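Local coordinates for protein positive phenol-degradative gene regulator (Ralstonia sp. E2, PDB 5FRY) that senses phenols through this N-terminal zinc-containing domain and, as a probable sigma-54-dependent ATPase activator, switches on transcription of phenol-degradation genes, at residues 67-79 with 152-165. Numbering follows the deposited sequence.
Sequences FMRMGFHSGVRDA and WMQIGYATGYTSAL. With ERH (3,4-dimethylphenol), chain D.
Gly71 and Gly75 face Gly156 and Gly160 across two helices whose axes approach to 6.2 Å at a crossing angle of -40°. With no side chains at these four positions, backbone meets backbone. CA-H...O contacts run in both directions: Gly71 CA lies 3.2 Å from Met153 O, and Tyr157 CA lies 3.1 Å from Gly71 O. Gly156 CA-H also approaches Met68 O, and Phe72 CA-H approaches Gly156 O. Both helices carry a GxxxG motif, and the crossing is of the GASright kind.

Three CH-pi contacts follow toward the C-terminal ends. Gly75 CA sits over one face of the Tyr157 ring, 3.7 Å from its centroid. Gly160 CA covers a face of Phe72 in the same way, and the Ala79 methyl lies over Tyr161. At the other end the Met153 chain turns about its CG-SD bond, which brings CE to the edge of Phe67, 3.4 Å from CD1, and against Met70 CE. Phe67 CB and Met68 CG both pack on Trp152 CB.

One hydrogen bond joins the helices. With chi1 at 179°, the Tyr157 side chain extends into the hole formed by Gly71, Ser74, Gly75 and Asp78. Its OH donates to the anti lone pair of Asp78 OD2 at 2.7 Å, with carboxylate and ring planes 67° apart. His43 of the second subunit bonds the other oxygen, OD1.

Tyr157 and Tyr161 also touch the bound dimethylphenol; Tyr161 CD1 is 3.3 Å from its C09. Tight backbone packing thus holds the XylR_N and V4R regions together, and the buried Tyr157-Asp78 bond could couple the phenol pocket to the dimer interface.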
loop_
_atom_site.group_PDB
_atom_site.type_symbol
_atom_site.label_atom_id
_atom_site.label_comp_id
_atom_site.label_asym_id
_atom_site.label_seq_id
_atom_site.Cartn_x
_atom_site.Cartn_y
_atom_site.Cartn_z
ATOM N N PHE A 67 -4.961 0.081 11.220
ATOM C CA PHE A 67 -3.579 0.182 10.732
ATOM C C PHE A 67 -2.595 -0.735 11.468
ATOM O O PHE A 67 -1.702 -1.339 10.856
ATOM C CB PHE A 67 -3.104 1.640 10.797
ATOM C CG PHE A 67 -3.554 2.455 9.622
ATOM C CD1 PHE A 67 -2.885 2.371 8.410
ATOM C CD2 PHE A 67 -4.675 3.274 9.707
ATOM C CE1 PHE A 67 -3.310 3.118 7.298
ATOM C CE2 PHE A 67 -5.109 4.021 8.600
ATOM C CZ PHE A 67 -4.422 3.940 7.398
ATOM N N MET A 68 -2.744 -0.860 12.777
ATOM C CA MET A 68 -1.879 -1.791 13.495
ATOM C C MET A 68 -2.084 -3.213 12.983
ATOM O O MET A 68 -1.120 -3.935 12.739
ATOM C CB MET A 68 -2.128 -1.717 15.000
ATOM C CG MET A 68 -1.857 -0.341 15.607
ATOM S SD MET A 68 -2.318 -0.334 17.352
ATOM C CE MET A 68 -1.631 -1.905 17.869
ATOM N N ARG A 69 -3.335 -3.615 12.783
ATOM C CA ARG A 69 -3.604 -4.968 12.299
ATOM C C ARG A 69 -3.101 -5.178 10.858
ATOM O O ARG A 69 -2.662 -6.272 10.520
ATOM C CB ARG A 69 -5.100 -5.305 12.425
ATOM C CG ARG A 69 -5.582 -5.379 13.891
ATOM C CD ARG A 69 -7.028 -5.863 14.065
ATOM N NE ARG A 69 -8.030 -4.935 13.556
ATOM C CZ ARG A 69 -8.480 -3.858 14.204
ATOM N NH1 ARG A 69 -8.017 -3.552 15.407
ATOM N NH2 ARG A 69 -9.390 -3.071 13.638
ATOM N N MET A 70 -3.101 -4.131 10.036
ATOM C CA MET A 70 -2.586 -4.255 8.674
ATOM C C MET A 70 -1.075 -4.452 8.753
ATOM O O MET A 70 -0.512 -5.299 8.042
ATOM C CB MET A 70 -2.944 -3.017 7.820
ATOM C CG MET A 70 -2.572 -3.202 6.394
ATOM S SD MET A 70 -3.247 -1.997 5.185
ATOM C CE MET A 70 -2.698 -0.505 5.890
ATOM N N GLY A 71 -0.425 -3.698 9.638
ATOM C CA GLY A 71 0.999 -3.848 9.876
ATOM C C GLY A 71 1.330 -5.262 10.337
ATOM O O GLY A 71 2.278 -5.893 9.863
ATOM N N PHE A 72 0.527 -5.752 11.270
ATOM C CA PHE A 72 0.671 -7.114 11.820
ATOM C C PHE A 72 0.614 -8.192 10.716
ATOM O O PHE A 72 1.489 -9.044 10.625
ATOM C CB PHE A 72 -0.401 -7.354 12.886
ATOM C CG PHE A 72 -0.191 -8.634 13.705
ATOM C CD1 PHE A 72 -0.589 -9.862 13.216
ATOM C CD2 PHE A 72 0.425 -8.578 14.942
ATOM C CE1 PHE A 72 -0.380 -11.016 13.964
ATOM C CE2 PHE A 72 0.624 -9.712 15.696
ATOM C CZ PHE A 72 0.218 -10.939 15.200
ATOM N N HIS A 73 -0.377 -8.111 9.845
ATOM C CA HIS A 73 -0.456 -9.044 8.732
ATOM C C HIS A 73 0.810 -9.009 7.908
ATOM O O HIS A 73 1.328 -10.053 7.551
ATOM C CB HIS A 73 -1.703 -8.740 7.913
ATOM C CG HIS A 73 -2.964 -9.091 8.653
ATOM N ND1 HIS A 73 -4.006 -8.204 8.832
ATOM C CD2 HIS A 73 -3.302 -10.209 9.338
ATOM C CE1 HIS A 73 -4.951 -8.776 9.553
ATOM N NE2 HIS A 73 -4.549 -9.994 9.875
ATOM N N SER A 74 1.316 -7.803 7.606
ATOM C CA SER A 74 2.561 -7.674 6.855
ATOM C C SER A 74 3.776 -8.322 7.545
ATOM O O SER A 74 4.540 -9.055 6.903
ATOM C CB SER A 74 2.855 -6.192 6.582
ATOM O OG SER A 74 2.118 -5.745 5.468
ATOM N N GLY A 75 3.962 -8.056 8.841
ATOM C CA GLY A 75 5.132 -8.556 9.566
ATOM C C GLY A 75 5.128 -10.080 9.681
ATOM O O GLY A 75 6.168 -10.717 9.573
ATOM N N VAL A 76 3.951 -10.641 9.875
ATOM C CA VAL A 76 3.773 -12.094 9.901
ATOM C C VAL A 76 4.141 -12.742 8.566
ATOM O O VAL A 76 4.757 -13.805 8.543
ATOM C CB VAL A 76 2.331 -12.502 10.285
ATOM C CG1 VAL A 76 2.113 -14.041 10.053
ATOM C CG2 VAL A 76 2.070 -12.150 11.765
ATOM N N ARG A 77 3.741 -12.139 7.450
ATOM C CA ARG A 77 4.093 -12.728 6.170
ATOM C C ARG A 77 5.602 -12.667 5.910
ATOM O O ARG A 77 6.162 -13.581 5.298
ATOM C CB ARG A 77 3.344 -12.053 5.019
ATOM C CG ARG A 77 1.839 -12.256 5.042
ATOM C CD ARG A 77 1.450 -13.717 5.178
ATOM N NE ARG A 77 0.077 -13.909 4.700
ATOM C CZ ARG A 77 -0.504 -15.090 4.515
ATOM N NH1 ARG A 77 0.157 -16.216 4.767
ATOM N NH2 ARG A 77 -1.756 -15.142 4.074
ATOM N N ASP A 78 6.263 -11.597 6.356
ATOM C CA ASP A 78 7.702 -11.438 6.135
ATOM C C ASP A 78 8.516 -12.381 7.040
ATOM O O ASP A 78 9.581 -12.882 6.635
ATOM C CB ASP A 78 8.121 -9.966 6.350
ATOM C CG ASP A 78 7.710 -9.075 5.192
ATOM O OD1 ASP A 78 7.207 -9.599 4.174
ATOM O OD2 ASP A 78 7.888 -7.853 5.286
ATOM N N ALA A 79 7.997 -12.680 8.237
ATOM C CA ALA A 79 8.646 -13.654 9.108
ATOM C C ALA A 79 8.595 -15.060 8.492
ATOM O O ALA A 79 9.487 -15.859 8.719
ATOM C CB ALA A 79 8.007 -13.684 10.471
ATOM N N TRP A 152 1.479 3.547 13.585
ATOM C CA TRP A 152 0.639 2.397 13.876
ATOM C C TRP A 152 0.920 1.110 13.081
ATOM O O TRP A 152 1.084 0.034 13.684
ATOM C CB TRP A 152 -0.834 2.786 13.671
ATOM C CG TRP A 152 -1.228 4.024 14.430
ATOM C CD1 TRP A 152 -0.666 4.497 15.587
ATOM C CD2 TRP A 152 -2.255 4.961 14.072
ATOM N NE1 TRP A 152 -1.292 5.658 15.977
ATOM C CE2 TRP A 152 -2.266 5.966 15.062
ATOM C CE3 TRP A 152 -3.166 5.045 13.013
ATOM C CZ2 TRP A 152 -3.157 7.042 15.020
ATOM C CZ3 TRP A 152 -4.048 6.116 12.976
ATOM C CH2 TRP A 152 -4.038 7.095 13.973
ATOM N N MET A 153 0.927 1.208 11.750
ATOM C CA MET A 153 1.246 0.078 10.877
ATOM C C MET A 153 2.684 -0.345 11.044
ATOM O O MET A 153 2.983 -1.536 10.904
ATOM C CB MET A 153 0.990 0.420 9.404
ATOM C CG MET A 153 0.910 -0.767 8.445
ATOM S SD MET A 153 0.780 -0.144 6.733
ATOM C CE MET A 153 0.085 1.440 7.039
ATOM N N GLN A 154 3.584 0.609 11.304
ATOM C CA GLN A 154 4.980 0.253 11.512
ATOM C C GLN A 154 5.118 -0.573 12.771
ATOM O O GLN A 154 5.874 -1.540 12.796
ATOM C CB GLN A 154 5.861 1.481 11.607
ATOM C CG GLN A 154 6.070 2.124 10.234
ATOM C CD GLN A 154 6.763 3.445 10.312
ATOM O OE1 GLN A 154 6.653 4.258 9.393
ATOM N NE2 GLN A 154 7.516 3.670 11.397
ATOM N N ILE A 155 4.397 -0.173 13.812
ATOM C CA ILE A 155 4.391 -0.927 15.086
ATOM C C ILE A 155 3.753 -2.309 14.955
ATOM O O ILE A 155 4.309 -3.305 15.425
ATOM C CB ILE A 155 3.641 -0.150 16.192
ATOM C CG1 ILE A 155 4.515 0.985 16.721
ATOM C CG2 ILE A 155 3.211 -1.098 17.309
ATOM C CD1 ILE A 155 5.770 0.502 17.414
ATOM N N GLY A 156 2.578 -2.367 14.325
ATOM C CA GLY A 156 1.909 -3.630 14.076
ATOM C C GLY A 156 2.845 -4.622 13.412
ATOM O O GLY A 156 2.882 -5.822 13.750
ATOM N N TYR A 157 3.624 -4.101 12.481
ATOM C CA TYR A 157 4.565 -4.894 11.712
ATOM C C TYR A 157 5.632 -5.500 12.618
ATOM O O TYR A 157 5.889 -6.720 12.543
ATOM C CB TYR A 157 5.187 -4.047 10.608
ATOM C CG TYR A 157 6.203 -4.799 9.779
ATOM C CD1 TYR A 157 7.462 -5.123 10.311
ATOM C CD2 TYR A 157 5.898 -5.225 8.488
ATOM C CE1 TYR A 157 8.388 -5.825 9.576
ATOM C CE2 TYR A 157 6.828 -5.920 7.735
ATOM C CZ TYR A 157 8.075 -6.205 8.286
ATOM O OH TYR A 157 9.027 -6.883 7.556
ATOM N N ALA A 158 6.233 -4.670 13.479
ATOM C CA ALA A 158 7.261 -5.128 14.424
ATOM C C ALA A 158 6.718 -6.218 15.329
ATOM O O ALA A 158 7.367 -7.247 15.550
ATOM C CB ALA A 158 7.794 -3.984 15.265
ATOM N N THR A 159 5.529 -5.982 15.865
ATOM C CA THR A 159 4.851 -6.946 16.715
ATOM C C THR A 159 4.630 -8.280 15.992
ATOM O O THR A 159 4.998 -9.362 16.506
ATOM C CB THR A 159 3.509 -6.361 17.196
ATOM O OG1 THR A 159 3.767 -5.151 17.925
ATOM C CG2 THR A 159 2.764 -7.332 18.075
ATOM N N GLY A 160 4.066 -8.196 14.790
ATOM C CA GLY A 160 3.632 -9.366 14.041
ATOM C C GLY A 160 4.805 -10.228 13.648
ATOM O O GLY A 160 4.784 -11.439 13.862
ATOM N N TYR A 161 5.834 -9.589 13.114
ATOM C CA TYR A 161 7.051 -10.263 12.681
ATOM C C TYR A 161 7.745 -10.931 13.856
ATOM O O TYR A 161 8.043 -12.111 13.803
ATOM C CB TYR A 161 8.008 -9.277 12.006
ATOM C CG TYR A 161 9.315 -9.914 11.563
ATOM C CD1 TYR A 161 10.350 -10.142 12.473
ATOM C CD2 TYR A 161 9.508 -10.300 10.244
ATOM C CE1 TYR A 161 11.539 -10.745 12.077
ATOM C CE2 TYR A 161 10.694 -10.884 9.839
ATOM C CZ TYR A 161 11.706 -11.100 10.758
ATOM O OH TYR A 161 12.882 -11.680 10.340
ATOM N N THR A 162 7.998 -10.166 14.918
ATOM C CA THR A 162 8.729 -10.712 16.062
ATOM C C THR A 162 7.928 -11.821 16.695
ATOM O O THR A 162 8.466 -12.866 17.073
ATOM C CB THR A 162 9.022 -9.634 17.103
ATOM O OG1 THR A 162 9.559 -8.478 16.438
ATOM C CG2 THR A 162 10.012 -10.169 18.185
ATOM N N SER A 163 6.637 -11.591 16.838
ATOM C CA SER A 163 5.758 -12.618 17.399
ATOM C C SER A 163 5.784 -13.909 16.592
ATOM O O SER A 163 5.841 -14.984 17.175
ATOM C CB SER A 163 4.331 -12.106 17.512
ATOM O OG SER A 163 4.257 -11.109 18.513
ATOM N N ALA A 164 5.757 -13.817 15.264
ATOM C CA ALA A 164 5.709 -15.037 14.454
ATOM C C ALA A 164 7.037 -15.779 14.537
ATOM O O ALA A 164 7.093 -17.020 14.605
ATOM C CB ALA A 164 5.352 -14.691 13.016
ATOM N N LEU A 165 8.104 -15.001 14.593
ATOM C CA LEU A 165 9.447 -15.513 14.722
ATOM C C LEU A 165 9.621 -16.217 16.077
ATOM O O LEU A 165 10.243 -17.273 16.136
ATOM C CB LEU A 165 10.464 -14.370 14.560
ATOM C CG LEU A 165 11.918 -14.703 14.902
ATOM C CD1 LEU A 165 12.499 -15.691 13.907
ATOM C CD2 LEU A 165 12.765 -13.429 14.945
HETATM O O01 ERH D . 10.493 -2.173 11.659
HETATM C C02 ERH D . 11.980 -3.926 14.658
HETATM C C03 ERH D . 10.622 -5.522 13.335
HETATM C C04 ERH D . 11.510 -5.180 14.511
HETATM C C05 ERH D . 11.620 -2.859 13.647
HETATM C C06 ERH D . 10.300 -4.573 12.434
HETATM C C07 ERH D . 10.829 -3.165 12.599
HETATM C C08 ERH D . 12.869 -3.583 15.834
HETATM C C09 ERH D . 10.094 -6.931 13.169
#